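Local coordinates for ABC transporter periplasmic peptide-binding protein (Pseudoalteromonas, PDB 4QFL) that binds dipeptides such as Ala-Phe in the periplasm and probably hands them to an ABC transporter for uptake, at residues T265-S270 with V381-N386; P302-L307 with K370-S375; T472-T477 with Q485-A490. All blocks are in the same frame, centred on the assembly; numbering follows the deposited sequence.

Contact 1: T265-S270 with V381-N386. With PHE (phenylalanine), chain D.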
ATOM      1  N   THR A 265       8.651   4.660  16.376  1.00 16.76           N
ATOM      2  CA  THR A 265       8.464   5.777  15.465  1.00 18.42           C
ATOM      3  C   THR A 265       8.413   5.331  14.017  1.00 17.95           C
ATOM      4  O   THR A 265       9.375   4.812  13.474  1.00 16.87           O
ATOM      5  CB  THR A 265       9.573   6.827  15.621  1.00 19.70           C
ATOM      6  OG1 THR A 265       9.265   7.662  16.738  1.00 25.11           O
ATOM      7  CG2 THR A 265       9.653   7.694  14.390  1.00 21.03           C
ATOM      8  N   ALA A 266       7.258   5.538  13.405  1.00 19.18           N
ATOM      9  CA  ALA A 266       7.058   5.222  12.004  1.00 19.70           C
ATOM     10  C   ALA A 266       7.860   6.170  11.139  1.00 17.20           C
ATOM     11  O   ALA A 266       7.962   7.362  11.432  1.00 19.70           O
ATOM     12  CB  ALA A 266       5.575   5.324  11.654  1.00 18.68           C
ATOM     13  N   HIS A 267       8.430   5.621  10.076  1.00 16.74           N
ATOM     14  CA  HIS A 267       9.123   6.406   9.063  1.00 18.78           C
ATOM     15  C   HIS A 267       9.952   7.536   9.661  1.00 19.06           C
ATOM     16  O   HIS A 267       9.598   8.705   9.506  1.00 18.58           O
ATOM     17  CB  HIS A 267       8.113   6.982   8.063  1.00 18.65           C
ATOM     18  CG  HIS A 267       7.228   5.948   7.435  1.00 18.64           C
ATOM     19  ND1 HIS A 267       7.601   5.233   6.322  1.00 18.42           N
ATOM     20  CD2 HIS A 267       5.989   5.512   7.768  1.00 17.50           C
ATOM     21  CE1 HIS A 267       6.632   4.396   5.992  1.00 19.84           C
ATOM     22  NE2 HIS A 267       5.638   4.554   6.848  1.00 21.81           N
ATOM     23  N   PRO A 268      11.057   7.193  10.352  1.00 20.47           N
ATOM     24  CA  PRO A 268      11.941   8.215  10.926  1.00 18.99           C
ATOM     25  C   PRO A 268      12.529   9.133   9.855  1.00 19.66           C
ATOM     26  O   PRO A 268      12.907   8.681   8.778  1.00 19.31           O
ATOM     27  CB  PRO A 268      13.041   7.392  11.599  1.00 18.67           C
ATOM     28  CG  PRO A 268      12.986   6.064  10.951  1.00 15.89           C
ATOM     29  CD  PRO A 268      11.547   5.836  10.637  1.00 17.83           C
ATOM     30  N   SER A 269      12.594  10.424  10.154  0.76 19.86           N
ATOM     31  CA  SER A 269      13.127  11.399   9.208  0.76 20.90           C
ATOM     32  C   SER A 269      14.624  11.203   8.948  0.76 20.46           C
ATOM     33  O   SER A 269      15.433  11.178   9.875  0.76 20.36           O
ATOM     34  CB  SER A 269      12.865  12.822   9.704  0.76 20.43           C
ATOM     35  OG  SER A 269      11.477  13.073   9.837  0.76 21.09           O
ATOM     36  N   SER A 270      14.980  11.083   7.674  1.00 20.88           N
ATOM     37  CA  SER A 270      16.369  10.860   7.267  1.00 18.26           C
ATOM     38  C   SER A 270      17.328  11.772   7.979  1.00 20.56           C
ATOM     39  O   SER A 270      18.386  11.338   8.420  1.00 20.45           O
ATOM     40  CB  SER A 270      16.530  11.127   5.779  1.00 21.20           C
ATOM     41  OG  SER A 270      15.472  10.552   5.060  1.00 22.74           O
ATOM     42  N   VAL A 381       4.364  13.561   4.158  1.00 22.50           N
ATOM     43  CA  VAL A 381       4.950  12.647   5.132  1.00 17.79           C
ATOM     44  C   VAL A 381       5.977  11.738   4.461  1.00 17.67           C
ATOM     45  O   VAL A 381       5.929  11.508   3.251  1.00 17.24           O
ATOM     46  CB  VAL A 381       3.874  11.766   5.764  1.00 16.57           C
ATOM     47  CG1 VAL A 381       3.031  12.565   6.740  1.00 18.96           C
ATOM     48  CG2 VAL A 381       3.006  11.163   4.679  1.00 15.59           C
ATOM     49  N   SER A 382       6.896  11.208   5.262  1.00 16.48           N
ATOM     50  CA  SER A 382       7.910  10.267   4.785  1.00 18.63           C
ATOM     51  C   SER A 382       7.302   8.899   4.442  1.00 19.05           C
ATOM     52  O   SER A 382       6.480   8.379   5.199  1.00 18.26           O
ATOM     53  CB  SER A 382       8.987  10.092   5.862  1.00 18.57           C
ATOM     54  OG  SER A 382       9.936   9.119   5.471  1.00 19.35           O
ATOM     55  N   ARG A 383       7.689   8.333   3.296  1.00 16.97           N
ATOM     56  CA  ARG A 383       7.273   6.981   2.911  1.00 17.73           C
ATOM     57  C   ARG A 383       8.528   6.190   2.603  1.00 16.03           C
ATOM     58  O   ARG A 383       9.591   6.770   2.363  1.00 17.03           O
ATOM     59  CB  ARG A 383       6.386   6.987   1.656  1.00 16.04           C
ATOM     60  CG  ARG A 383       5.399   8.135   1.548  1.00 15.62           C
ATOM     61  CD  ARG A 383       4.409   8.137   2.690  1.00 15.46           C
ATOM     62  NE  ARG A 383       3.685   6.879   2.818  1.00 14.86           N
ATOM     63  CZ  ARG A 383       3.436   6.268   3.979  1.00 17.36           C
ATOM     64  NH1 ARG A 383       3.874   6.779   5.127  1.00 16.98           N
ATOM     65  NH2 ARG A 383       2.760   5.128   3.994  1.00 18.01           N
ATOM     66  N   ILE A 384       8.414   4.871   2.593  1.00 16.08           N
ATOM     67  CA  ILE A 384       9.559   4.036   2.280  1.00 16.54           C
ATOM     68  C   ILE A 384      10.182   4.450   0.957  1.00 16.16           C
ATOM     69  O   ILE A 384      11.402   4.545   0.839  1.00 17.14           O
ATOM     70  CB  ILE A 384       9.158   2.570   2.176  1.00 17.78           C
ATOM     71  CG1 ILE A 384       8.571   2.095   3.501  1.00 18.91           C
ATOM     72  CG2 ILE A 384      10.362   1.714   1.790  1.00 18.36           C
ATOM     73  CD1 ILE A 384       7.940   0.731   3.407  1.00 22.08           C
ATOM     74  N   TYR A 385       9.345   4.686  -0.042  1.00 15.51           N
ATOM     75  CA  TYR A 385       9.842   4.968  -1.380  1.00 13.99           C
ATOM     76  C   TYR A 385      10.275   6.419  -1.583  1.00 13.84           C
ATOM     77  O   TYR A 385      10.845   6.757  -2.609  1.00 14.96           O
ATOM     78  CB  TYR A 385       8.804   4.565  -2.421  1.00 14.80           C
ATOM     79  CG  TYR A 385       7.413   5.063  -2.121  1.00 14.62           C
ATOM     80  CD1 TYR A 385       7.011   6.328  -2.521  1.00 15.30           C
ATOM     81  CD2 TYR A 385       6.506   4.273  -1.437  1.00 13.83           C
ATOM     82  CE1 TYR A 385       5.740   6.790  -2.254  1.00 14.38           C
ATOM     83  CE2 TYR A 385       5.232   4.730  -1.160  1.00 15.08           C
ATOM     84  CZ  TYR A 385       4.853   5.987  -1.576  1.00 13.91           C
ATOM     85  OH  TYR A 385       3.589   6.451  -1.312  1.00 14.31           O
ATOM     86  N   ASN A 386      10.008   7.270  -0.602  1.00 15.20           N
ATOM     87  CA  ASN A 386      10.380   8.676  -0.701  1.00 17.69           C
ATOM     88  C   ASN A 386      10.371   9.382   0.652  1.00 16.86           C
ATOM     89  O   ASN A 386       9.328   9.813   1.127  1.00 16.98           O
ATOM     90  CB  ASN A 386       9.483   9.417  -1.695  1.00 16.79           C
ATOM     91  CG  ASN A 386       9.994  10.808  -2.008  1.00 17.59           C
ATOM     92  OD1 ASN A 386      10.769  11.379  -1.247  1.00 17.72           O
ATOM     93  ND2 ASN A 386       9.564  11.354  -3.131  1.00 16.43           N
TER
HETATM   94  N   PHE D 602       0.095   2.943  -0.567  1.00 18.48           N
HETATM   95  CA  PHE D 602       0.740   4.250  -0.615  1.00 15.77           C
HETATM   96  C   PHE D 602       1.501   4.495   0.668  1.00 17.59           C
HETATM   97  O   PHE D 602       2.553   5.126   0.661  1.00 19.81           O
HETATM   98  CB  PHE D 602      -0.303   5.350  -0.774  1.00 14.98           C
HETATM   99  CG  PHE D 602      -0.935   5.396  -2.121  1.00 18.26           C
HETATM  100  CD1 PHE D 602      -0.158   5.364  -3.268  1.00 17.50           C
HETATM  101  CD2 PHE D 602      -2.303   5.480  -2.246  1.00 17.51           C
HETATM  102  CE1 PHE D 602      -0.731   5.420  -4.508  1.00 19.15           C
HETATM  103  CE2 PHE D 602      -2.886   5.536  -3.485  1.00 18.40           C
HETATM  104  CZ  PHE D 602      -2.103   5.503  -4.621  1.00 18.37           C
HETATM  105  OXT PHE D 602       1.069   4.072   1.741  1.00 16.78           O
HETATM  106  O   HOH W   1       2.909   3.456   6.183  1.00 19.20           O
HETATM  107  O   HOH W   2      10.093   6.202   5.660  1.00 21.62           O
HETATM  108  O   HOH W   3      12.757   9.183   6.345  1.00 24.68           O
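His267 lays one face of its imidazole against Ser382 and Arg383. His267 CG lies 3.4 Å from Ser382 O, and His267 NE2 is 3.3 Å from Arg383 NH1. Both partners sit above the rim of the ring, whose plane is 50° from that of the guanidinium. The turn of His267 CG away from its carbonyl carbon (chi1 -54°) carries the ring to this loop. Ile384 CG1 adds an apolar touch at His267 CE1.

Water joins the polar atoms. One water links His267 NE2 to Arg383 NH2, accepting from the arginine at 2.8 Å from NH2. A second bridges His267 ND1 and Ser382 OG. A third takes in Pro268 O and Ser382 OG.

Hydrogen bonds and charge hold the arginine. Its NH1 donates to Ser382 O and forms a salt bridge with Glu36. Arg383 NE donates to O of the bound phenylalanine at 3.0 Å, and NH2 donates to OXT. Tyr385 OH donates to the same ligand O at 2.6 Å. His267 is thus a second-shell residue behind the carboxylate site of the dipeptide pocket.

Strand 264-266 runs between strands 30-35 and 500-513. Helix 250-258 touches Pro268 through Ile254, while Trp414 of helix 414-422 packs on Arg383 and Tyr385.

Contact 2: P302-L307 with K370-S375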
ATOM      1  N   PRO A 302      -2.939  18.543 -20.917  1.00 22.36           N
ATOM      2  CA  PRO A 302      -1.877  19.178 -21.711  1.00 20.50           C
ATOM      3  C   PRO A 302      -1.022  20.089 -20.828  1.00 22.97           C
ATOM      4  O   PRO A 302      -1.547  20.665 -19.881  1.00 24.24           O
ATOM      5  CB  PRO A 302      -2.655  20.002 -22.753  1.00 22.84           C
ATOM      6  CG  PRO A 302      -4.052  19.428 -22.747  1.00 21.77           C
ATOM      7  CD  PRO A 302      -4.287  18.946 -21.351  1.00 21.79           C
ATOM      8  N   PRO A 303       0.282  20.209 -21.116  1.00 23.91           N
ATOM      9  CA  PRO A 303       1.026  19.545 -22.197  1.00 22.85           C
ATOM     10  C   PRO A 303       1.503  18.148 -21.824  1.00 21.36           C
ATOM     11  O   PRO A 303       2.307  17.559 -22.540  1.00 23.03           O
ATOM     12  CB  PRO A 303       2.244  20.447 -22.363  1.00 24.13           C
ATOM     13  CG  PRO A 303       2.477  20.980 -21.004  1.00 22.32           C
ATOM     14  CD  PRO A 303       1.124  21.177 -20.393  1.00 21.16           C
ATOM     15  N   PHE A 304       1.005  17.618 -20.719  1.00 21.99           N
ATOM     16  CA  PHE A 304       1.560  16.392 -20.165  1.00 21.00           C
ATOM     17  C   PHE A 304       1.013  15.167 -20.888  1.00 21.13           C
ATOM     18  O   PHE A 304       1.525  14.064 -20.717  1.00 22.41           O
ATOM     19  CB  PHE A 304       1.345  16.359 -18.636  1.00 19.90           C
ATOM     20  CG  PHE A 304       1.698  17.662 -17.968  1.00 19.86           C
ATOM     21  CD1 PHE A 304       3.018  18.074 -17.884  1.00 21.14           C
ATOM     22  CD2 PHE A 304       0.711  18.510 -17.499  1.00 20.94           C
ATOM     23  CE1 PHE A 304       3.348  19.291 -17.309  1.00 22.71           C
ATOM     24  CE2 PHE A 304       1.033  19.729 -16.923  1.00 22.14           C
ATOM     25  CZ  PHE A 304       2.354  20.121 -16.826  1.00 21.66           C
ATOM     26  N   ASP A 305      -0.006  15.376 -21.718  1.00 20.02           N
ATOM     27  CA  ASP A 305      -0.509  14.319 -22.591  1.00 18.91           C
ATOM     28  C   ASP A 305       0.417  14.127 -23.793  1.00 21.73           C
ATOM     29  O   ASP A 305       0.222  13.228 -24.609  1.00 23.62           O
ATOM     30  CB  ASP A 305      -1.937  14.625 -23.042  1.00 21.37           C
ATOM     31  CG  ASP A 305      -2.023  15.844 -23.931  1.00 21.46           C
ATOM     32  OD1 ASP A 305      -1.163  16.738 -23.802  1.00 21.54           O
ATOM     33  OD2 ASP A 305      -2.960  15.918 -24.761  1.00 23.13           O
ATOM     34  N   ASN A 306       1.435  14.974 -23.887  1.00 20.21           N
ATOM     35  CA  ASN A 306       2.363  14.927 -24.998  1.00 21.99           C
ATOM     36  C   ASN A 306       3.637  14.206 -24.612  1.00 21.62           C
ATOM     37  O   ASN A 306       4.400  14.678 -23.772  1.00 20.10           O
ATOM     38  CB  ASN A 306       2.702  16.344 -25.433  1.00 23.71           C
ATOM     39  CG  ASN A 306       3.550  16.377 -26.655  1.00 23.97           C
ATOM     40  OD1 ASN A 306       4.209  15.400 -26.989  1.00 27.96           O
ATOM     41  ND2 ASN A 306       3.547  17.505 -27.343  1.00 25.51           N
ATOM     42  N   LEU A 307       3.872  13.059 -25.229  1.00 20.34           N
ATOM     43  CA  LEU A 307       5.002  12.237 -24.832  1.00 22.74           C
ATOM     44  C   LEU A 307       6.298  13.029 -24.908  1.00 26.70           C
ATOM     45  O   LEU A 307       7.098  12.986 -23.976  1.00 26.68           O
ATOM     46  CB  LEU A 307       5.085  10.969 -25.680  1.00 23.68           C
ATOM     47  CG  LEU A 307       6.231   9.994 -25.377  1.00 24.87           C
ATOM     48  CD1 LEU A 307       6.352   9.667 -23.888  1.00 21.93           C
ATOM     49  CD2 LEU A 307       6.058   8.722 -26.194  1.00 25.18           C
ATOM     50  N   LYS A 370       9.560  29.163 -24.653  1.00 42.36           N
ATOM     51  CA  LYS A 370       9.447  29.948 -23.434  1.00 41.39           C
ATOM     52  C   LYS A 370       9.002  29.028 -22.314  1.00 41.36           C
ATOM     53  O   LYS A 370       8.696  29.480 -21.210  1.00 40.75           O
ATOM     54  CB  LYS A 370       8.441  31.087 -23.606  1.00 44.00           C
ATOM     55  CG  LYS A 370       9.042  32.495 -23.542  1.00 44.18           C
ATOM     56  CD  LYS A 370       9.780  32.866 -24.825  1.00 43.62           C
ATOM     57  CE  LYS A 370      11.151  32.201 -24.912  1.00 47.87           C
ATOM     58  NZ  LYS A 370      11.818  32.455 -26.226  1.00 52.36           N
ATOM     59  N   GLY A 371       8.964  27.732 -22.613  1.00 43.03           N
ATOM     60  CA  GLY A 371       8.527  26.736 -21.653  1.00 42.47           C
ATOM     61  C   GLY A 371       7.139  27.029 -21.116  1.00 39.13           C
ATOM     62  O   GLY A 371       6.338  27.698 -21.768  1.00 39.45           O
ATOM     63  N   PHE A 372       6.859  26.535 -19.915  1.00 36.24           N
ATOM     64  CA  PHE A 372       5.531  26.659 -19.332  1.00 33.50           C
ATOM     65  C   PHE A 372       5.587  26.582 -17.818  1.00 30.29           C
ATOM     66  O   PHE A 372       6.655  26.424 -17.237  1.00 30.30           O
ATOM     67  CB  PHE A 372       4.615  25.548 -19.861  1.00 33.28           C
ATOM     68  CG  PHE A 372       5.226  24.179 -19.787  1.00 31.40           C
ATOM     69  CD1 PHE A 372       5.177  23.445 -18.611  1.00 30.87           C
ATOM     70  CD2 PHE A 372       5.861  23.627 -20.891  1.00 31.04           C
ATOM     71  CE1 PHE A 372       5.746  22.188 -18.540  1.00 28.63           C
ATOM     72  CE2 PHE A 372       6.433  22.369 -20.827  1.00 32.02           C
ATOM     73  CZ  PHE A 372       6.376  21.647 -19.648  1.00 29.71           C
ATOM     74  N   ASP A 373       4.419  26.695 -17.196  1.00 28.42           N
ATOM     75  CA  ASP A 373       4.257  26.478 -15.765  1.00 28.71           C
ATOM     76  C   ASP A 373       3.685  25.083 -15.495  1.00 28.98           C
ATOM     77  O   ASP A 373       2.923  24.546 -16.296  1.00 26.40           O
ATOM     78  CB  ASP A 373       3.306  27.520 -15.180  1.00 29.48           C
ATOM     79  CG  ASP A 373       3.923  28.903 -15.106  1.00 32.57           C
ATOM     80  OD1 ASP A 373       5.002  29.114 -15.699  1.00 33.17           O
ATOM     81  OD2 ASP A 373       3.320  29.775 -14.446  1.00 33.78           O
ATOM     82  N   MET A 374       4.046  24.497 -14.358  1.00 25.96           N
ATOM     83  CA  MET A 374       3.419  23.254 -13.944  1.00 23.43           C
ATOM     84  C   MET A 374       3.450  23.118 -12.435  1.00 24.69           C
ATOM     85  O   MET A 374       4.250  23.771 -11.755  1.00 24.27           O
ATOM     86  CB  MET A 374       4.128  22.055 -14.567  1.00 23.46           C
ATOM     87  CG  MET A 374       5.558  21.860 -14.090  1.00 22.95           C
ATOM     88  SD  MET A 374       6.307  20.416 -14.848  1.00 23.89           S
ATOM     89  CE  MET A 374       5.205  19.119 -14.271  1.00 19.61           C
ATOM     90  N   SER A 375       2.576  22.262 -11.915  1.00 24.30           N
ATOM     91  CA  SER A 375       2.624  21.897 -10.514  1.00 19.78           C
ATOM     92  C   SER A 375       3.336  20.554 -10.354  1.00 20.79           C
ATOM     93  O   SER A 375       3.313  19.693 -11.245  1.00 19.68           O
ATOM     94  CB  SER A 375       1.224  21.868  -9.881  1.00 20.96           C
ATOM     95  OG  SER A 375       0.359  20.921 -10.505  1.00 20.88           O
TER
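Phe372 and Met374 both hold CG between the backbone N and the carbonyl carbon, at chi1 49° for Phe372, and both side chains come to meet Pro303 and Phe304. Met374 then folds back at its last torsion (chi3 -60°). This returns CE to the Phe304 ring, 3.6 Å from Phe304 CE1.

Pro303 CG stands over the centre of the Phe372 ring, 4.0 Å above the plane and almost on the ring normal. This is a CH-pi contact. A cis peptide bond precedes Pro303. Pro303 CD also lies above one face of the ring of the next residue, Phe304, toward its rim. The proline therefore touches both aromatic rings.

The Phe304 ring reaches between the strand residues by its outer end. Met374 CB meets it at the edge, near the ring plane, 3.5 Å from Phe304 CZ. Met374 SD lies obliquely off the ring, 5.2 Å from its centroid, in a Met-aromatic contact. The two phenylalanines touch through Phe304 CE1 and Phe372 CE1, 4.0 Å apart. Their planes are 82° apart, but the rings meet obliquely.

The loop is a type I turn from Pro303 to Asn306. Asn306 is the N-cap of helix 307-314, its OD1 making a weak bond to Lys308 N. Leu313 of that helix touches Phe304, Phe372 and Met374. Strand 373-378 is hydrogen-bonded on to strand 406-410. Backbone polar groups are met elsewhere, Phe304 O by Arg310 and Met374 by Asn406 and Asn408.

The chemistry is apolar throughout, with one sulfur among carbon groups. The two segments share no polar bond. Their fit therefore rests on the shapes of the rings and the proline.

Contact 3: T472-T477 with Q485-A490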
ATOM      1  N   THR A 472      -2.922  -8.846 -18.389  1.00 19.60           N
ATOM      2  CA  THR A 472      -3.859  -9.951 -18.438  1.00 19.87           C
ATOM      3  C   THR A 472      -3.192 -11.253 -18.866  1.00 22.13           C
ATOM      4  O   THR A 472      -3.431 -12.310 -18.279  1.00 20.67           O
ATOM      5  CB  THR A 472      -4.985  -9.627 -19.407  1.00 19.32           C
ATOM      6  OG1 THR A 472      -5.658  -8.459 -18.931  1.00 20.87           O
ATOM      7  CG2 THR A 472      -5.966 -10.788 -19.496  1.00 23.07           C
ATOM      8  N   LYS A 473      -2.358 -11.175 -19.897  1.00 21.39           N
ATOM      9  CA  LYS A 473      -1.671 -12.359 -20.390  1.00 21.74           C
ATOM     10  C   LYS A 473      -0.733 -12.933 -19.325  1.00 21.84           C
ATOM     11  O   LYS A 473      -0.644 -14.149 -19.155  1.00 24.19           O
ATOM     12  CB  LYS A 473      -0.936 -12.044 -21.691  1.00 23.69           C
ATOM     13  CG  LYS A 473      -1.877 -11.544 -22.779  1.00 22.15           C
ATOM     14  CD  LYS A 473      -1.172 -11.319 -24.102  1.00 24.33           C
ATOM     15  CE  LYS A 473      -2.171 -10.936 -25.186  1.00 23.87           C
ATOM     16  NZ  LYS A 473      -1.547 -10.937 -26.533  1.00 24.89           N
ATOM     17  N   ALA A 474      -0.066 -12.047 -18.590  1.00 21.07           N
ATOM     18  CA  ALA A 474       0.814 -12.445 -17.490  1.00 19.12           C
ATOM     19  C   ALA A 474       0.032 -13.124 -16.378  1.00 20.44           C
ATOM     20  O   ALA A 474       0.583 -13.902 -15.606  1.00 20.54           O
ATOM     21  CB  ALA A 474       1.564 -11.235 -16.945  1.00 18.41           C
ATOM     22  N   LEU A 475      -1.258 -12.832 -16.299  1.00 21.25           N
ATOM     23  CA  LEU A 475      -2.114 -13.442 -15.296  1.00 17.96           C
ATOM     24  C   LEU A 475      -2.817 -14.683 -15.848  1.00 22.48           C
ATOM     25  O   LEU A 475      -3.399 -15.465 -15.094  1.00 21.25           O
ATOM     26  CB  LEU A 475      -3.133 -12.429 -14.787  1.00 19.24           C
ATOM     27  CG  LEU A 475      -2.518 -11.266 -14.007  1.00 18.92           C
ATOM     28  CD1 LEU A 475      -3.611 -10.396 -13.432  1.00 21.87           C
ATOM     29  CD2 LEU A 475      -1.598 -11.759 -12.900  1.00 18.35           C
ATOM     30  N   ASP A 476      -2.746 -14.858 -17.167  1.00 24.08           N
ATOM     31  CA  ASP A 476      -3.356 -16.008 -17.843  1.00 25.84           C
ATOM     32  C   ASP A 476      -2.549 -17.291 -17.668  1.00 26.56           C
ATOM     33  O   ASP A 476      -3.004 -18.364 -18.066  1.00 25.28           O
ATOM     34  CB  ASP A 476      -3.540 -15.734 -19.343  1.00 24.75           C
ATOM     35  CG  ASP A 476      -4.724 -14.828 -19.634  1.00 29.48           C
ATOM     36  OD1 ASP A 476      -5.597 -14.697 -18.749  1.00 30.11           O
ATOM     37  OD2 ASP A 476      -4.786 -14.253 -20.751  1.00 30.65           O
ATOM     38  N   THR A 477      -1.358 -17.182 -17.079  1.00 24.82           N
ATOM     39  CA  THR A 477      -0.487 -18.344 -16.915  1.00 24.73           C
ATOM     40  C   THR A 477       0.288 -18.291 -15.602  1.00 23.53           C
ATOM     41  O   THR A 477       0.607 -17.213 -15.112  1.00 21.57           O
ATOM     42  CB  THR A 477       0.500 -18.458 -18.085  1.00 25.13           C
ATOM     43  OG1 THR A 477       1.444 -19.505 -17.823  1.00 25.18           O
ATOM     44  CG2 THR A 477       1.239 -17.150 -18.266  1.00 21.72           C
ATOM     45  N   GLN A 485       8.140 -12.597 -19.409  1.00 22.92           N
ATOM     46  CA  GLN A 485       8.129 -12.063 -20.772  1.00 23.82           C
ATOM     47  C   GLN A 485       7.169 -10.896 -20.878  1.00 19.36           C
ATOM     48  O   GLN A 485       7.494  -9.835 -21.408  1.00 19.73           O
ATOM     49  CB  GLN A 485       7.695 -13.134 -21.763  1.00 23.46           C
ATOM     50  CG  GLN A 485       8.800 -14.064 -22.174  1.00 31.13           C
ATOM     51  CD  GLN A 485       8.341 -15.031 -23.230  1.00 33.82           C
ATOM     52  OE1 GLN A 485       7.237 -15.575 -23.145  1.00 36.87           O
ATOM     53  NE2 GLN A 485       9.169 -15.234 -24.251  1.00 38.79           N
ATOM     54  N   TYR A 486       5.969 -11.104 -20.364  1.00 18.98           N
ATOM     55  CA  TYR A 486       4.980 -10.044 -20.359  1.00 18.76           C
ATOM     56  C   TYR A 486       5.389  -8.907 -19.428  1.00 19.02           C
ATOM     57  O   TYR A 486       5.270  -7.738 -19.786  1.00 17.06           O
ATOM     58  CB  TYR A 486       3.599 -10.610 -20.016  1.00 20.24           C
ATOM     59  CG  TYR A 486       3.110 -11.541 -21.095  1.00 18.92           C
ATOM     60  CD1 TYR A 486       2.952 -11.085 -22.397  1.00 21.11           C
ATOM     61  CD2 TYR A 486       2.827 -12.873 -20.832  1.00 21.10           C
ATOM     62  CE1 TYR A 486       2.519 -11.928 -23.409  1.00 24.60           C
ATOM     63  CE2 TYR A 486       2.389 -13.728 -21.847  1.00 22.82           C
ATOM     64  CZ  TYR A 486       2.238 -13.244 -23.131  1.00 22.42           C
ATOM     65  OH  TYR A 486       1.811 -14.065 -24.155  1.00 30.74           O
ATOM     66  N   TYR A 487       5.893  -9.247 -18.247  1.00 19.35           N
ATOM     67  CA  TYR A 487       6.370  -8.213 -17.336  1.00 19.27           C
ATOM     68  C   TYR A 487       7.552  -7.465 -17.925  1.00 19.89           C
ATOM     69  O   TYR A 487       7.710  -6.277 -17.682  1.00 18.83           O
ATOM     70  CB  TYR A 487       6.677  -8.779 -15.949  1.00 16.91           C
ATOM     71  CG  TYR A 487       5.418  -9.179 -15.238  1.00 17.65           C
ATOM     72  CD1 TYR A 487       4.312  -8.334 -15.234  1.00 19.23           C
ATOM     73  CD2 TYR A 487       5.303 -10.413 -14.609  1.00 20.33           C
ATOM     74  CE1 TYR A 487       3.137  -8.698 -14.611  1.00 19.97           C
ATOM     75  CE2 TYR A 487       4.129 -10.786 -13.974  1.00 17.41           C
ATOM     76  CZ  TYR A 487       3.048  -9.926 -13.984  1.00 18.32           C
ATOM     77  OH  TYR A 487       1.873 -10.286 -13.360  1.00 22.50           O
ATOM     78  N   ASP A 488       8.377  -8.149 -18.716  1.00 18.12           N
ATOM     79  CA  ASP A 488       9.439  -7.456 -19.434  1.00 19.60           C
ATOM     80  C   ASP A 488       8.857  -6.412 -20.381  1.00 19.11           C
ATOM     81  O   ASP A 488       9.308  -5.264 -20.418  1.00 18.96           O
ATOM     82  CB  ASP A 488      10.299  -8.439 -20.236  1.00 21.39           C
ATOM     83  CG  ASP A 488      11.223  -9.254 -19.363  1.00 24.98           C
ATOM     84  OD1 ASP A 488      11.435  -8.856 -18.208  1.00 25.74           O
ATOM     85  OD2 ASP A 488      11.749 -10.286 -19.829  1.00 26.35           O
ATOM     86  N   ALA A 489       7.862  -6.819 -21.159  1.00 17.69           N
ATOM     87  CA  ALA A 489       7.295  -5.920 -22.146  1.00 18.13           C
ATOM     88  C   ALA A 489       6.627  -4.754 -21.425  1.00 19.40           C
ATOM     89  O   ALA A 489       6.623  -3.621 -21.917  1.00 19.62           O
ATOM     90  CB  ALA A 489       6.301  -6.669 -23.041  1.00 18.92           C
ATOM     91  N   ALA A 490       6.071  -5.037 -20.248  1.00 18.20           N
ATOM     92  CA  ALA A 490       5.365  -4.023 -19.479  1.00 17.03           C
ATOM     93  C   ALA A 490       6.323  -2.958 -18.962  1.00 18.56           C
ATOM     94  O   ALA A 490       6.026  -1.760 -19.001  1.00 18.43           O
ATOM     95  CB  ALA A 490       4.611  -4.659 -18.328  1.00 17.43           C
TER
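Ala474 packs its methyl between two tyrosines of the facing helix, and this is the tight part of the contact. Its CB lies 3.7 Å from Tyr486 CB. The same CB sits over one face of the Tyr487 ring, displaced toward the hydroxyl end, 3.6 Å from Tyr487 CZ. This is a CH-pi contact, 25° off the ring normal. Ala474 and Tyr487 are both buried. Leu475 CD2 closes on Tyr487 OH at 3.8 Å, with its side chain crossing the tyrosine at about a right angle. The Tyr487 hydroxyl is hydrogen-bonded to Arg483, and the ring also meets Phe444.

The other side is more open to solvent. Here Lys473 crosses the Tyr486 ring at about a right angle. Lys473 CB stands over the centre of the ring, 3.6 Å above its plane, in a second CH-pi contact. Beyond CG the lysine chain is extended (chi2 -176°), and its CD passes 3.8 Å from Tyr486 CE1. The amine end then leads away from the tyrosine. The aliphatic part of the lysine does the touching, and both residues are only partly exposed. Tyr486 supplies this cover: with an alanine here in place of the tyrosine ring, Lys473 CB and CD would probably lose it and the lysine chain would be freer to turn.

The two segments belong to helices 465-475 and 480-497, which form a helical hairpin. They run antiparallel. Tyr486 and Ala489 touch Leu470, and Ala490 reaches Phe467 further up the first helix. At the hairpin's bend Thr477 OG1 bonds to Asp479 N. Ser172, just before helix 174-178, is hydrogen-bonded to the backbone of Leu475 and Thr477.

In the fold
Contact 1 is buried at the ligand pocket. Contacts 2 and 3 are partly buried and lie further from the centre of the chain. Contacts 1 and 2 are linked through strand 373-378: contact 2 lies on it, and loop 381-386 of contact 1 follows it. Their nearest atoms are still about 13 Å apart. Contact 3 lies within a pair of helices close in sequence, on the other side of the chain's centre from contact 1. The chemistry follows the place. Contact 1 is largely polar, with charge and water beside the dipeptide. Contacts 2 and 3 rest on aromatic rings met by aliphatic groups.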